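Local coordinates for predicted phosphatase, HAD family (Clostridium acetobutylicum, PDB 3MC1), which is a predicted phosphatase of the haloacid dehalogenase family, probably hydrolysing phosphate esters at a metal-dependent active site, at residues Ser18-Lys27 / Leu40-Gly48. Numbering follows the deposited sequence.
Sequences SAEGITKSVK and LSSLNKFVG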
ATOM      1  N   SER A  18      -2.757   2.908   8.802  1.00 15.58           N
ATOM      2  CA  SER A  18      -4.205   2.877   8.608  1.00 15.70           C
ATOM      3  C   SER A  18      -4.967   1.701   9.200  1.00 16.22           C
ATOM      4  O   SER A  18      -6.154   1.530   8.921  1.00 12.83           O
ATOM      5  CB  SER A  18      -4.492   2.941   7.110  1.00 17.26           C
ATOM      6  OG  SER A  18      -3.557   2.150   6.390  1.00 17.08           O
ATOM      7  N   ALA A  19      -4.291   0.900  10.013  1.00 15.80           N
ATOM      8  CA  ALA A  19      -4.893  -0.285  10.607  1.00 18.38           C
ATOM      9  C   ALA A  19      -6.251  -0.088  11.289  1.00 17.68           C
ATOM     10  O   ALA A  19      -7.168  -0.883  11.080  1.00 18.74           O
ATOM     11  CB  ALA A  19      -3.915  -0.912  11.584  1.00 18.66           C
ATOM     12  N   GLU A  20      -6.384   0.957  12.101  1.00 18.64           N
ATOM     13  CA  GLU A  20      -7.641   1.186  12.809  1.00 18.96           C
ATOM     14  C   GLU A  20      -8.848   1.231  11.880  1.00 17.49           C
ATOM     15  O   GLU A  20      -9.795   0.460  12.048  1.00 17.84           O
ATOM     16  CB  GLU A  20      -7.592   2.482  13.627  1.00 20.94           C
ATOM     17  CG  GLU A  20      -8.985   2.958  14.046  1.00 22.68           C
ATOM     18  CD  GLU A  20      -8.966   4.172  14.944  1.00 24.59           C
ATOM     19  OE1 GLU A  20      -8.089   5.042  14.756  1.00 25.91           O
ATOM     20  OE2 GLU A  20      -9.848   4.258  15.830  1.00 25.37           O
ATOM     21  N   GLY A  21      -8.813   2.139  10.910  1.00 15.70           N
ATOM     22  CA  GLY A  21      -9.922   2.265   9.975  1.00 14.74           C
ATOM     23  C   GLY A  21     -10.161   1.038   9.108  1.00 13.89           C
ATOM     24  O   GLY A  21     -11.307   0.677   8.839  1.00 14.46           O
ATOM     25  N   ILE A  22      -9.084   0.403   8.650  1.00 12.87           N
ATOM     26  CA  ILE A  22      -9.206  -0.773   7.800  1.00 12.92           C
ATOM     27  C   ILE A  22      -9.722  -1.991   8.570  1.00 13.69           C
ATOM     28  O   ILE A  22     -10.623  -2.675   8.103  1.00 15.01           O
ATOM     29  CB  ILE A  22      -7.847  -1.112   7.126  1.00 12.41           C
ATOM     30  CG1 ILE A  22      -7.447   0.033   6.187  1.00 14.55           C
ATOM     31  CG2 ILE A  22      -7.941  -2.418   6.341  1.00 12.51           C
ATOM     32  CD1 ILE A  22      -6.053  -0.117   5.570  1.00 14.62           C
ATOM     33  N   THR A  23      -9.167  -2.261   9.743  1.00 16.47           N
ATOM     34  CA  THR A  23      -9.622  -3.421  10.506  1.00 18.85           C
ATOM     35  C   THR A  23     -11.064  -3.222  10.958  1.00 19.72           C
ATOM     36  O   THR A  23     -11.833  -4.183  11.038  1.00 20.24           O
ATOM     37  CB  THR A  23      -8.716  -3.712  11.729  1.00 18.37           C
ATOM     38  OG1 THR A  23      -8.633  -2.554  12.564  1.00 21.14           O
ATOM     39  CG2 THR A  23      -7.317  -4.124  11.270  1.00 19.24           C
ATOM     40  N   LYS A  24     -11.438  -1.974  11.235  1.00 18.35           N
ATOM     41  CA  LYS A  24     -12.802  -1.684  11.645  1.00 17.87           C
ATOM     42  C   LYS A  24     -13.779  -1.874  10.482  1.00 16.52           C
ATOM     43  O   LYS A  24     -14.904  -2.330  10.684  1.00 16.34           O
ATOM     44  CB  LYS A  24     -12.901  -0.267  12.221  1.00 17.83           C
ATOM     45  CG  LYS A  24     -12.492  -0.196  13.682  1.00 17.28           C
ATOM     46  CD  LYS A  24     -12.580   1.212  14.260  1.00 19.09           C
ATOM     47  CE  LYS A  24     -12.147   1.204  15.723  1.00 20.51           C
ATOM     48  NZ  LYS A  24     -12.265   2.534  16.380  1.00 20.41           N
ATOM     49  N   SER A  25     -13.345  -1.546   9.264  1.00 13.56           N
ATOM     50  CA  SER A  25     -14.195  -1.714   8.088  1.00 12.37           C
ATOM     51  C   SER A  25     -14.384  -3.208   7.802  1.00 14.21           C
ATOM     52  O   SER A  25     -15.460  -3.644   7.396  1.00 14.07           O
ATOM     53  CB  SER A  25     -13.579  -1.018   6.862  1.00 10.67           C
ATOM     54  OG  SER A  25     -13.451   0.377   7.085  1.00 11.68           O
ATOM     55  N   VAL A  26     -13.330  -3.988   8.009  1.00 14.45           N
ATOM     56  CA  VAL A  26     -13.408  -5.427   7.791  1.00 15.91           C
ATOM     57  C   VAL A  26     -14.330  -6.043   8.852  1.00 18.27           C
ATOM     58  O   VAL A  26     -15.178  -6.871   8.533  1.00 19.03           O
ATOM     59  CB  VAL A  26     -12.012  -6.077   7.887  1.00 15.34           C
ATOM     60  CG1 VAL A  26     -12.118  -7.594   7.699  1.00 14.92           C
ATOM     61  CG2 VAL A  26     -11.097  -5.462   6.833  1.00 13.77           C
ATOM     62  N   LYS A  27     -14.163  -5.629  10.107  1.00 20.37           N
ATOM     63  CA  LYS A  27     -14.998  -6.150  11.187  1.00 23.83           C
ATOM     64  C   LYS A  27     -16.457  -5.811  10.917  1.00 25.13           C
ATOM     65  O   LYS A  27     -17.346  -6.638  11.138  1.00 25.44           O
ATOM     66  CB  LYS A  27     -14.579  -5.567  12.540  1.00 24.99           C
ATOM     67  CG  LYS A  27     -15.465  -6.034  13.689  1.00 27.66           C
ATOM     68  CD  LYS A  27     -15.251  -5.196  14.941  1.00 31.77           C
ATOM     69  CE  LYS A  27     -14.328  -5.873  15.939  1.00 34.04           C
ATOM     70  NZ  LYS A  27     -15.002  -7.014  16.633  1.00 37.06           N
ATOM     71  N   LEU A  40      -9.596  -6.544  16.651  1.00 40.62           N
ATOM     72  CA  LEU A  40      -9.222  -5.978  15.363  1.00 36.57           C
ATOM     73  C   LEU A  40      -7.837  -6.401  14.908  1.00 35.70           C
ATOM     74  O   LEU A  40      -7.629  -6.714  13.735  1.00 35.89           O
ATOM     75  CB  LEU A  40      -9.290  -4.454  15.443  1.00 35.30           C
ATOM     76  CG  LEU A  40     -10.662  -3.869  15.788  1.00 32.80           C
ATOM     77  CD1 LEU A  40     -10.529  -2.386  16.071  1.00 32.03           C
ATOM     78  CD2 LEU A  40     -11.620  -4.119  14.639  1.00 32.69           C
ATOM     79  N   SER A  41      -6.893  -6.411  15.840  1.00 33.64           N
ATOM     80  CA  SER A  41      -5.519  -6.781  15.539  1.00 33.51           C
ATOM     81  C   SER A  41      -5.408  -8.056  14.704  1.00 31.68           C
ATOM     82  O   SER A  41      -4.486  -8.201  13.903  1.00 31.22           O
ATOM     83  CB  SER A  41      -4.732  -6.946  16.837  1.00 35.33           C
ATOM     84  OG  SER A  41      -3.364  -7.191  16.567  1.00 39.73           O
ATOM     85  N   SER A  42      -6.347  -8.979  14.882  1.00 30.12           N
ATOM     86  CA  SER A  42      -6.311 -10.225  14.128  1.00 27.68           C
ATOM     87  C   SER A  42      -6.662 -10.002  12.655  1.00 27.28           C
ATOM     88  O   SER A  42      -6.576 -10.921  11.837  1.00 26.41           O
ATOM     89  CB  SER A  42      -7.266 -11.249  14.749  1.00 29.83           C
ATOM     90  OG  SER A  42      -8.614 -10.844  14.625  1.00 29.73           O
ATOM     91  N   LEU A  43      -7.058  -8.780  12.319  1.00 25.17           N
ATOM     92  CA  LEU A  43      -7.410  -8.450  10.946  1.00 24.51           C
ATOM     93  C   LEU A  43      -6.329  -7.588  10.285  1.00 22.98           C
ATOM     94  O   LEU A  43      -6.535  -7.050   9.201  1.00 21.03           O
ATOM     95  CB  LEU A  43      -8.760  -7.719  10.904  1.00 22.55           C
ATOM     96  CG  LEU A  43      -9.961  -8.496  11.452  1.00 23.23           C
ATOM     97  CD1 LEU A  43     -11.219  -7.640  11.377  1.00 23.18           C
ATOM     98  CD2 LEU A  43     -10.132  -9.781  10.662  1.00 19.37           C
ATOM     99  N   ASN A  44      -5.178  -7.462  10.939  1.00 23.55           N
ATOM    100  CA  ASN A  44      -4.082  -6.665  10.390  1.00 23.68           C
ATOM    101  C   ASN A  44      -3.623  -7.170   9.030  1.00 22.75           C
ATOM    102  O   ASN A  44      -3.205  -6.379   8.187  1.00 20.28           O
ATOM    103  CB  ASN A  44      -2.885  -6.651  11.349  1.00 25.26           C
ATOM    104  CG  ASN A  44      -3.086  -5.708  12.522  1.00 26.75           C
ATOM    105  OD1 ASN A  44      -4.152  -5.112  12.673  1.00 29.00           O
ATOM    106  ND2 ASN A  44      -2.065  -5.574  13.360  1.00 27.48           N
ATOM    107  N   LYS A  45      -3.706  -8.482   8.823  1.00 23.00           N
ATOM    108  CA  LYS A  45      -3.274  -9.089   7.566  1.00 24.93           C
ATOM    109  C   LYS A  45      -4.064  -8.575   6.367  1.00 24.30           C
ATOM    110  O   LYS A  45      -3.660  -8.782   5.220  1.00 24.43           O
ATOM    111  CB  LYS A  45      -3.396 -10.619   7.628  1.00 28.42           C
ATOM    112  CG  LYS A  45      -4.825 -11.126   7.615  1.00 33.68           C
ATOM    113  CD  LYS A  45      -5.404 -11.225   9.012  1.00 37.09           C
ATOM    114  CE  LYS A  45      -5.065 -12.568   9.641  1.00 40.51           C
ATOM    115  NZ  LYS A  45      -5.711 -13.694   8.901  1.00 43.04           N
ATOM    116  N   PHE A  46      -5.196  -7.925   6.635  1.00 21.67           N
ATOM    117  CA  PHE A  46      -6.039  -7.357   5.582  1.00 19.30           C
ATOM    118  C   PHE A  46      -5.453  -6.025   5.108  1.00 18.24           C
ATOM    119  O   PHE A  46      -5.908  -5.447   4.116  1.00 18.14           O
ATOM    120  CB  PHE A  46      -7.458  -7.110   6.115  1.00 20.47           C
ATOM    121  CG  PHE A  46      -8.425  -8.246   5.869  1.00 19.50           C
ATOM    122  CD1 PHE A  46      -9.256  -8.239   4.751  1.00 20.96           C
ATOM    123  CD2 PHE A  46      -8.528  -9.301   6.771  1.00 21.96           C
ATOM    124  CE1 PHE A  46     -10.183  -9.271   4.537  1.00 21.28           C
ATOM    125  CE2 PHE A  46      -9.450 -10.335   6.566  1.00 21.38           C
ATOM    126  CZ  PHE A  46     -10.276 -10.317   5.449  1.00 22.19           C
ATOM    127  N   VAL A  47      -4.443  -5.531   5.817  1.00 17.61           N
ATOM    128  CA  VAL A  47      -3.843  -4.247   5.452  1.00 16.50           C
ATOM    129  C   VAL A  47      -2.727  -4.416   4.438  1.00 17.76           C
ATOM    130  O   VAL A  47      -1.651  -4.924   4.764  1.00 18.11           O
ATOM    131  CB  VAL A  47      -3.292  -3.503   6.689  1.00 15.10           C
ATOM    132  CG1 VAL A  47      -2.642  -2.182   6.259  1.00 13.78           C
ATOM    133  CG2 VAL A  47      -4.418  -3.245   7.683  1.00 12.51           C
ATOM    134  N   GLY A  48      -2.993  -3.982   3.206  1.00 17.59           N
ATOM    135  CA  GLY A  48      -2.006  -4.086   2.145  1.00 18.39           C
ATOM    136  C   GLY A  48      -2.510  -4.758   0.876  1.00 16.45           C
ATOM    137  O   GLY A  48      -2.597  -4.116  -0.168  1.00 15.99           O
TER
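Ala19 O is gripped twice by Thr23, which also packs its side chain on the 3-10 segment 40-46: OG1 of Thr23 donates to Ala19 O at 2.7 Å from above the carbonyl plane, and the Thr23 backbone N supplies the ordinary helical bond. With chi1 at 56°, OG1 sits between the backbone N and the carbonyl carbon, which turns its hydroxyl back to its own helix and aims CG2 at Leu43 CB and Asn44 OD1. Leu40 CB lies 3.5 Å from Thr23 OG1, and the two branches of Leu40 part from there: CD1 lies against the CG and CE methylenes of Lys24, while CD2 is squeezed to 3.5 Å from Lys27 CE. The bent Lys27 chain crosses Leu40 at about a right angle, and its NZ hydrogen-bonds to Val37 O. Next to Lys27 in the sequence, Val26 places CG1 almost exactly over the centre of the Phe46 ring, 3.8 Å from the centroid and 5° off the normal, a CH-pi contact; CG1 also meets Leu43 CD1 at 3.8 Å. Phe55 meets the Phe46 ring edge to face, tying helix 51-59 into the same core. Toward the sodium site, which probably marks the active site as in other HAD enzymes, Ile22 CG2 packs on Val47 CG2 at 3.9 Å; the Val47 side chain is about 5 Å from the bound sodium ion, and Ser18 OG is hydrogen-bonded to OD1 of Asp12, a sodium-site residue. No hydrogen bond joins segments 18-27 and 40-48, which implies that apolar packing and one aromatic face hold this loop against helix 19-31, its Val47 end near the sodium.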